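Local coordinates for 3-hydroxyisobutyrate dehydrogenase (Thermus thermophilus, PDB 2CVZ), which probably catalyses the reversible NADP-dependent oxidation of 3-hydroxyisobutyrate to methylmalonate semialdehyde, a step in valine catabolism, at residues L20-P25 and E41-E46; E34-H39 and S45-L50; E181-L186 and K195-I200. One frame throughout, in Å; residues are numbered along the deposited sequence.

Interactions 1 and 2 lie in the N-terminal nucleotide-binding domain, with centres 10 Å apart. Both use helix 34-43 and both end on the stretch that begins at Ser45 and enters strand 46-47. They touch directly, Ala21 CB meeting His39 CE1 at 4.2 Å, so the two contacts are continuous, beside strand 46-47 at one edge of the sheet within this chain. Interaction 3 comes later in the chain, between helices 160-188 and 193-200 of the C-terminal helical part, its centre 44 to 45 Å from the other two. The first pair belongs to the Rossmann-type nucleotide-binding domain, whereas the third lies where a second subunit comes close.

Interaction 1 of 3, residues L20-P25 and E41-E46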
loop_
_atom_site.group_PDB
_atom_site.type_symbol
_atom_site.label_atom_id
_atom_site.label_comp_id
_atom_site.label_asym_id
_atom_site.label_seq_id
_atom_site.Cartn_x
_atom_site.Cartn_y
_atom_site.Cartn_z
ATOM N N LEU C 20 36.874 4.671 21.913
ATOM C CA LEU C 20 37.730 5.845 21.798
ATOM C C LEU C 20 38.561 6.038 23.065
ATOM O O LEU C 20 39.746 6.342 22.996
ATOM C CB LEU C 20 36.888 7.104 21.572
ATOM C CG LEU C 20 36.155 7.255 20.239
ATOM C CD1 LEU C 20 35.256 8.479 20.296
ATOM C CD2 LEU C 20 37.165 7.388 19.108
ATOM N N ALA C 21 37.924 5.857 24.219
ATOM C CA ALA C 21 38.589 6.045 25.505
ATOM C C ALA C 21 39.780 5.125 25.753
ATOM O O ALA C 21 40.732 5.507 26.434
ATOM C CB ALA C 21 37.573 5.902 26.643
ATOM N N ARG C 22 39.734 3.913 25.214
ATOM C CA ARG C 22 40.836 2.981 25.414
ATOM C C ARG C 22 41.944 3.220 24.393
ATOM O O ARG C 22 43.054 2.707 24.533
ATOM C CB ARG C 22 40.328 1.537 25.312
ATOM C CG ARG C 22 39.254 1.193 26.347
ATOM C CD ARG C 22 39.020 -0.309 26.440
ATOM N NE ARG C 22 38.488 -0.883 25.207
ATOM C CZ ARG C 22 37.228 -0.753 24.800
ATOM N NH1 ARG C 22 36.361 -0.066 25.531
ATOM N NH2 ARG C 22 36.836 -1.311 23.661
ATOM N N ARG C 23 41.635 4.025 23.383
ATOM C CA ARG C 23 42.572 4.321 22.303
ATOM C C ARG C 23 43.267 5.682 22.415
ATOM O O ARG C 23 44.481 5.786 22.216
ATOM C CB ARG C 23 41.813 4.238 20.973
ATOM C CG ARG C 23 42.650 4.331 19.710
ATOM C CD ARG C 23 43.327 3.008 19.369
ATOM N NE ARG C 23 43.572 2.891 17.934
ATOM C CZ ARG C 23 42.695 2.401 17.061
ATOM N NH1 ARG C 23 41.512 1.970 17.473
ATOM N NH2 ARG C 23 42.999 2.353 15.772
ATOM N N PHE C 24 42.492 6.722 22.718
ATOM C CA PHE C 24 43.015 8.087 22.825
ATOM C C PHE C 24 42.529 8.764 24.103
ATOM O O PHE C 24 41.551 8.326 24.713
ATOM C CB PHE C 24 42.505 8.960 21.670
ATOM C CG PHE C 24 42.488 8.282 20.335
ATOM C CD1 PHE C 24 43.655 8.130 19.599
ATOM C CD2 PHE C 24 41.290 7.822 19.798
ATOM C CE1 PHE C 24 43.630 7.531 18.339
ATOM C CE2 PHE C 24 41.253 7.224 18.543
ATOM C CZ PHE C 24 42.424 7.079 17.812
ATOM N N PRO C 25 43.204 9.850 24.521
ATOM C CA PRO C 25 42.767 10.557 25.731
ATOM C C PRO C 25 41.381 11.066 25.337
ATOM O O PRO C 25 41.255 11.828 24.375
ATOM C CB PRO C 25 43.780 11.693 25.854
ATOM C CG PRO C 25 45.018 11.113 25.229
ATOM C CD PRO C 25 44.463 10.418 24.008
ATOM N N GLU C 41 34.712 5.612 34.903
ATOM C CA GLU C 41 35.092 4.482 35.744
ATOM C C GLU C 41 35.235 3.191 34.945
ATOM O O GLU C 41 36.072 2.342 35.256
ATOM C CB GLU C 41 34.047 4.270 36.844
ATOM C CG GLU C 41 33.933 5.410 37.835
ATOM C CD GLU C 41 35.213 5.628 38.621
ATOM O OE1 GLU C 41 35.743 4.645 39.183
ATOM O OE2 GLU C 41 35.684 6.781 38.680
ATOM N N GLU C 42 34.426 3.048 33.902
ATOM C CA GLU C 42 34.454 1.838 33.100
ATOM C C GLU C 42 35.486 1.796 31.976
ATOM O O GLU C 42 36.013 0.729 31.672
ATOM C CB GLU C 42 33.064 1.571 32.512
ATOM C CG GLU C 42 32.909 0.173 31.922
ATOM C CD GLU C 42 31.518 -0.096 31.375
ATOM O OE1 GLU C 42 30.547 0.498 31.885
ATOM O OE2 GLU C 42 31.397 -0.920 30.445
ATOM N N PHE C 43 35.789 2.944 31.374
ATOM C CA PHE C 43 36.725 2.975 30.250
ATOM C C PHE C 43 37.976 3.841 30.358
ATOM O O PHE C 43 38.853 3.759 29.499
ATOM C CB PHE C 43 35.983 3.390 28.978
ATOM C CG PHE C 43 34.842 2.491 28.618
ATOM C CD1 PHE C 43 33.531 2.879 28.861
ATOM C CD2 PHE C 43 35.076 1.260 28.016
ATOM C CE1 PHE C 43 32.467 2.057 28.505
ATOM C CE2 PHE C 43 34.019 0.429 27.655
ATOM C CZ PHE C 43 32.711 0.831 27.900
ATOM N N GLY C 44 38.065 4.685 31.377
ATOM C CA GLY C 44 39.245 5.526 31.494
ATOM C C GLY C 44 39.107 6.859 30.780
ATOM O O GLY C 44 40.097 7.550 30.524
ATOM N N SER C 45 37.876 7.214 30.431
ATOM C CA SER C 45 37.620 8.489 29.781
ATOM C C SER C 45 37.570 9.508 30.909
ATOM O O SER C 45 37.733 9.145 32.076
ATOM C CB SER C 45 36.275 8.454 29.053
ATOM O OG SER C 45 35.238 8.036 29.928
ATOM N N GLU C 46 37.361 10.775 30.571
ATOM C CA GLU C 46 37.273 11.813 31.591
ATOM C C GLU C 46 35.963 12.569 31.438
ATOM O O GLU C 46 35.751 13.268 30.446
ATOM C CB GLU C 46 38.437 12.802 31.482
ATOM C CG GLU C 46 38.598 13.674 32.728
ATOM C CD GLU C 46 39.611 14.794 32.551
ATOM O OE1 GLU C 46 40.613 14.590 31.834
ATOM O OE2 GLU C 46 39.410 15.876 33.145
HETATM O O HOH W 1 40.624 8.117 27.603
#
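The backbones come nearest at Ala21 and Ser45, 5.0 Å apart between CA atoms, where the last part of helix 13-23 passes the residues that leave helix 34-43. Gly44 turns the chain out of that helix with a positive phi of 90°, a backbone conformation readily adopted by glycine, which has no side chain to crowd the preceding carbonyl. The methyl of Ala21 points into the other segment and rests against two beta carbons, at 3.7 Å from Ser45 CB and 3.8 Å from Phe43 CB. Ser45 meets Ala21 through CB; its OG is hydrogen-bonded to His39 ND1.

Beside this apolar patch, Arg22 reaches across to the ring of Phe43. Its CG stands beside the backbone N and the chain bends at chi3 (-64°), which carries the guanidinium to the phenyl group. NH1 lies 3.1 Å from Phe43 CD2, a tight approach, and that carbon sits at the guanidinium edge, in its plane. The planes are 37° apart and NH1 reaches the phenyl ring obliquely, so the geometry is not a stack. Phe43 also meets the ring of His39, one helical turn earlier.

Water 1 spans the remaining gap, 2.9 Å from Ala21 O and 3.0 Å from Gly44 O. It is placed to donate to both carbonyls, although more acceptors lie within its reach than it has protons. No direct hydrogen bond joins the two segments. Both segments lead into the same sheet: Pro25 pairs with Val4, while Glu46 pairs with Thr26 and Val28. Two neighbouring helices packed side by side, each leading into a parallel strand, are characteristic of the Rossmann-type domain that binds the dinucleotide in this family.

Interaction 2 of 3, residues E34-H39 and S45-L50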
loop_
_atom_site.group_PDB
_atom_site.type_symbol
_atom_site.label_atom_id
_atom_site.label_comp_id
_atom_site.label_asym_id
_atom_site.label_seq_id
_atom_site.Cartn_x
_atom_site.Cartn_y
_atom_site.Cartn_z
ATOM N N GLU C 34 25.512 11.291 35.456
ATOM C CA GLU C 34 25.875 10.049 36.138
ATOM C C GLU C 34 26.429 9.057 35.117
ATOM O O GLU C 34 27.305 8.248 35.426
ATOM C CB GLU C 34 24.659 9.437 36.841
ATOM C CG GLU C 34 24.122 10.263 38.005
ATOM C CD GLU C 34 23.674 11.656 37.587
ATOM O OE1 GLU C 34 22.822 11.764 36.680
ATOM O OE2 GLU C 34 24.175 12.643 38.170
ATOM N N LYS C 35 25.910 9.138 33.895
ATOM C CA LYS C 35 26.325 8.265 32.799
ATOM C C LYS C 35 27.776 8.553 32.410
ATOM O O LYS C 35 28.535 7.642 32.074
ATOM C CB LYS C 35 25.413 8.493 31.589
ATOM C CG LYS C 35 25.579 7.485 30.468
ATOM C CD LYS C 35 24.680 6.274 30.666
ATOM C CE LYS C 35 23.210 6.663 30.576
ATOM N NZ LYS C 35 22.311 5.474 30.588
ATOM N N ALA C 36 28.154 9.827 32.450
ATOM C CA ALA C 36 29.514 10.227 32.114
ATOM C C ALA C 36 30.470 9.716 33.190
ATOM O O ALA C 36 31.532 9.177 32.881
ATOM C CB ALA C 36 29.605 11.745 32.004
ATOM N N LEU C 37 30.082 9.879 34.452
ATOM C CA LEU C 37 30.909 9.423 35.565
ATOM C C LEU C 37 31.144 7.919 35.487
ATOM O O LEU C 37 32.263 7.446 35.690
ATOM C CB LEU C 37 30.246 9.760 36.907
ATOM C CG LEU C 37 30.136 11.236 37.291
ATOM C CD1 LEU C 37 29.468 11.348 38.654
ATOM C CD2 LEU C 37 31.519 11.873 37.326
ATOM N N ARG C 38 30.084 7.171 35.199
ATOM C CA ARG C 38 30.177 5.725 35.087
ATOM C C ARG C 38 31.108 5.327 33.946
ATOM O O ARG C 38 31.872 4.375 34.035
ATOM C CB ARG C 38 28.774 5.174 34.831
ATOM C CG ARG C 38 28.786 3.684 34.494
ATOM C CD ARG C 38 27.400 3.048 34.644
ATOM N NE ARG C 38 27.168 2.061 33.586
ATOM C CZ ARG C 38 26.160 2.303 32.728
ATOM N NH1 ARG C 38 25.427 3.396 32.854
ATOM N NH2 ARG C 38 25.907 1.434 31.744
ATOM N N HIS C 39 31.035 6.077 32.849
ATOM C CA HIS C 39 31.856 5.805 31.674
ATOM C C HIS C 39 33.337 5.989 32.012
ATOM O O HIS C 39 34.185 5.201 31.587
ATOM C CB HIS C 39 31.441 6.741 30.528
ATOM C CG HIS C 39 31.970 6.335 29.187
ATOM N ND1 HIS C 39 33.250 6.628 28.768
ATOM C CD2 HIS C 39 31.394 5.642 28.175
ATOM C CE1 HIS C 39 33.439 6.134 27.557
ATOM N NE2 HIS C 39 32.327 5.530 27.174
ATOM N N SER C 45 37.876 7.214 30.431
ATOM C CA SER C 45 37.620 8.489 29.781
ATOM C C SER C 45 37.570 9.508 30.909
ATOM O O SER C 45 37.733 9.145 32.076
ATOM C CB SER C 45 36.275 8.454 29.053
ATOM O OG SER C 45 35.238 8.036 29.928
ATOM N N GLU C 46 37.361 10.775 30.571
ATOM C CA GLU C 46 37.273 11.813 31.591
ATOM C C GLU C 46 35.963 12.569 31.438
ATOM O O GLU C 46 35.751 13.268 30.446
ATOM C CB GLU C 46 38.437 12.802 31.482
ATOM C CG GLU C 46 38.598 13.674 32.728
ATOM C CD GLU C 46 39.611 14.794 32.551
ATOM O OE1 GLU C 46 40.613 14.590 31.834
ATOM O OE2 GLU C 46 39.410 15.876 33.145
ATOM N N ALA C 47 35.075 12.412 32.416
ATOM C CA ALA C 47 33.791 13.100 32.388
ATOM C C ALA C 47 34.052 14.569 32.690
ATOM O O ALA C 47 34.680 14.894 33.694
ATOM C CB ALA C 47 32.853 12.501 33.430
ATOM N N VAL C 48 33.580 15.456 31.819
ATOM C CA VAL C 48 33.793 16.888 32.007
ATOM C C VAL C 48 32.559 17.707 31.649
ATOM O O VAL C 48 31.654 17.219 30.975
ATOM C CB VAL C 48 34.950 17.401 31.117
ATOM C CG1 VAL C 48 36.240 16.672 31.451
ATOM C CG2 VAL C 48 34.592 17.207 29.649
ATOM N N PRO C 49 32.499 18.969 32.116
ATOM C CA PRO C 49 31.338 19.795 31.781
ATOM C C PRO C 49 31.399 20.051 30.276
ATOM O O PRO C 49 32.486 20.120 29.696
ATOM C CB PRO C 49 31.560 21.059 32.611
ATOM C CG PRO C 49 33.053 21.134 32.722
ATOM C CD PRO C 49 33.426 19.699 32.997
ATOM N N LEU C 50 30.235 20.183 29.653
ATOM C CA LEU C 50 30.141 20.389 28.213
ATOM C C LEU C 50 31.159 21.343 27.596
ATOM O O LEU C 50 31.667 21.086 26.506
ATOM C CB LEU C 50 28.728 20.847 27.850
ATOM C CG LEU C 50 28.426 20.956 26.355
ATOM C CD1 LEU C 50 28.689 19.618 25.677
ATOM C CD2 LEU C 50 26.982 21.381 26.158
#
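His39 and Ser45 form the polar link of this contact, with ND1 and OG 2.7 Å apart and a nearly straight bond of 169°; either partner could be the donor. The imidazole CG is anti to the backbone N (chi1 -166°), which swings the ring off the helix toward the residue just ahead of strand 46-47. Ser45 answers with its OG, which meets the ring at the edge, near its plane. At the other ring nitrogen, NE2 is hydrogen-bonded to Tyr14 O. With both nitrogens engaged, the rotation of this buried ring is fixed, and the Tyr14 ring meets it edge-to-face.

One turn back, Ala36 and Ala47 close the apolar half. Their methyl groups point at each other with CB atoms 3.6 Å apart, allowing the CA atoms to approach to 5.2 Å. Ala47 CB is also 3.6 Å from Ala36 O, so it rests on the helix backbone as well as on the methyl. Leu37 starts out facing away, yet with CG beside the backbone N and CD1 extended, the other branch, CD2, turns back to 4.2 Å from Ala47 CB, at the margin of the contact. The backbone of Ala47 is tied to the same helix through its N, bonded to Gln40 OE1.

Within the sheet, Glu46 pairs with Thr26 and Val28 of strand 26-29. Helix 34-43 thus packs against the strand that follows it, in the beta-alpha-beta unit 26-29, 34-43, 46-47 at one edge of the Rossmann-type sheet.

Interaction 3 of 3, residues E181-L186 and K195-I200; sequences EGLLAL and KALEVI
This is a buried, wholly apolar helix-helix contact between the C-terminal part of the long helix 160-188 and the short helix 193-200 that follows it. Leu183 carries much of it, reaching two residues of the second helix. Its CD1 is 4.0 Å from Leu197 CD2 and its CD2 is 4.3 Å from Ala196 CB, the two leucine side chains crossing at about a right angle. Both leucines have CG beside the backbone N (chi1 -72° for Leu183 and -79° for Leu197), which brings the Leu197 branches back to the interface although its CB does not aim there. The segment axes stay 11.4 Å apart and run at 135°, an oblique antiparallel pair, as expected when the chain turns back after a short connection. The pair lies in the all-helical C-terminal domain characteristic of this dehydrogenase family. One turn beyond Leu183, Leu186 sets CD1 4.2 Å from Ala196 CB, so the alanine methyl meets two leucines. Val191 of the connection packs on both Leu186 and Ala196, while Ile214 of helix 214-219 touches Leu183 and Leu197. Away from the interface, Glu198 forms a salt bridge with Lys151 of the second subunit, whose Leu252 and Leu253 backbone N-H groups donate to the Glu181 carboxylate.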
loop_
_atom_site.group_PDB
_atom_site.type_symbol
_atom_site.label_atom_id
_atom_site.label_comp_id
_atom_site.label_asym_id
_atom_site.label_seq_id
_atom_site.Cartn_x
_atom_site.Cartn_y
_atom_site.Cartn_z
ATOM N N GLU C 181 4.984 -10.245 8.273
ATOM C CA GLU C 181 3.712 -10.576 7.632
ATOM C C GLU C 181 3.752 -12.027 7.154
ATOM O O GLU C 181 2.815 -12.794 7.371
ATOM C CB GLU C 181 3.444 -9.664 6.425
ATOM C CG GLU C 181 3.269 -8.173 6.746
ATOM C CD GLU C 181 2.944 -7.343 5.504
ATOM O OE1 GLU C 181 3.070 -7.875 4.380
ATOM O OE2 GLU C 181 2.571 -6.156 5.647
ATOM N N GLY C 182 4.850 -12.397 6.500
ATOM C CA GLY C 182 4.990 -13.749 5.990
ATOM C C GLY C 182 5.027 -14.817 7.066
ATOM O O GLY C 182 4.354 -15.846 6.954
ATOM N N LEU C 183 5.813 -14.581 8.110
ATOM C CA LEU C 183 5.926 -15.545 9.201
ATOM C C LEU C 183 4.608 -15.692 9.949
ATOM O O LEU C 183 4.250 -16.786 10.380
ATOM C CB LEU C 183 7.032 -15.121 10.169
ATOM C CG LEU C 183 8.445 -15.286 9.607
ATOM C CD1 LEU C 183 9.460 -14.590 10.494
ATOM C CD2 LEU C 183 8.754 -16.769 9.490
ATOM N N LEU C 184 3.889 -14.585 10.099
ATOM C CA LEU C 184 2.608 -14.602 10.790
ATOM C C LEU C 184 1.676 -15.554 10.046
ATOM O O LEU C 184 1.042 -16.414 10.651
ATOM C CB LEU C 184 2.021 -13.187 10.832
ATOM C CG LEU C 184 0.804 -12.894 11.719
ATOM C CD1 LEU C 184 -0.434 -13.575 11.169
ATOM C CD2 LEU C 184 1.095 -13.356 13.136
ATOM N N ALA C 185 1.605 -15.400 8.727
ATOM C CA ALA C 185 0.761 -16.255 7.900
ATOM C C ALA C 185 1.176 -17.722 8.019
ATOM O O ALA C 185 0.331 -18.607 8.155
ATOM C CB ALA C 185 0.837 -15.811 6.447
ATOM N N LEU C 186 2.481 -17.978 7.976
ATOM C CA LEU C 186 2.975 -19.350 8.078
ATOM C C LEU C 186 2.632 -20.005 9.418
ATOM O O LEU C 186 2.108 -21.119 9.446
ATOM C CB LEU C 186 4.491 -19.386 7.853
ATOM C CG LEU C 186 4.936 -19.006 6.437
ATOM C CD1 LEU C 186 6.452 -18.943 6.360
ATOM C CD2 LEU C 186 4.386 -20.024 5.444
ATOM N N LYS C 195 11.804 -23.397 11.966
ATOM C CA LYS C 195 12.191 -24.167 10.789
ATOM C C LYS C 195 12.039 -23.353 9.511
ATOM O O LYS C 195 12.863 -23.456 8.599
ATOM C CB LYS C 195 11.358 -25.449 10.701
ATOM C CG LYS C 195 11.645 -26.450 11.817
ATOM C CD LYS C 195 13.080 -26.954 11.742
ATOM C CE LYS C 195 13.362 -28.025 12.788
ATOM N NZ LYS C 195 13.225 -27.504 14.174
ATOM N N ALA C 196 10.987 -22.545 9.444
ATOM C CA ALA C 196 10.758 -21.709 8.272
ATOM C C ALA C 196 11.938 -20.755 8.103
ATOM O O ALA C 196 12.435 -20.553 6.994
ATOM C CB ALA C 196 9.458 -20.923 8.431
ATOM N N LEU C 197 12.384 -20.166 9.209
ATOM C CA LEU C 197 13.509 -19.241 9.163
ATOM C C LEU C 197 14.798 -19.949 8.774
ATOM O O LEU C 197 15.654 -19.365 8.105
ATOM C CB LEU C 197 13.675 -18.532 10.509
ATOM C CG LEU C 197 12.679 -17.383 10.696
ATOM C CD1 LEU C 197 12.749 -16.827 12.108
ATOM C CD2 LEU C 197 12.992 -16.294 9.671
ATOM N N GLU C 198 14.942 -21.206 9.182
ATOM C CA GLU C 198 16.143 -21.950 8.825
ATOM C C GLU C 198 16.198 -22.045 7.302
ATOM O O GLU C 198 17.252 -21.860 6.697
ATOM C CB GLU C 198 16.116 -23.358 9.427
ATOM C CG GLU C 198 17.476 -24.054 9.405
ATOM C CD GLU C 198 17.409 -25.505 9.843
ATOM O OE1 GLU C 198 16.571 -25.830 10.712
ATOM O OE2 GLU C 198 18.208 -26.316 9.325
ATOM N N VAL C 199 15.054 -22.325 6.686
ATOM C CA VAL C 199 14.984 -22.445 5.232
ATOM C C VAL C 199 15.208 -21.089 4.563
ATOM O O VAL C 199 16.038 -20.959 3.662
ATOM C CB VAL C 199 13.616 -23.016 4.780
ATOM C CG1 VAL C 199 13.519 -23.008 3.253
ATOM C CG2 VAL C 199 13.446 -24.434 5.309
ATOM N N ILE C 200 14.472 -20.077 5.011
ATOM C CA ILE C 200 14.603 -18.739 4.447
ATOM C C ILE C 200 16.032 -18.218 4.539
ATOM O O ILE C 200 16.540 -17.629 3.590
ATOM C CB ILE C 200 13.657 -17.746 5.154
ATOM C CG1 ILE C 200 12.206 -18.127 4.863
ATOM C CG2 ILE C 200 13.934 -16.315 4.683
ATOM C CD1 ILE C 200 11.193 -17.386 5.727
#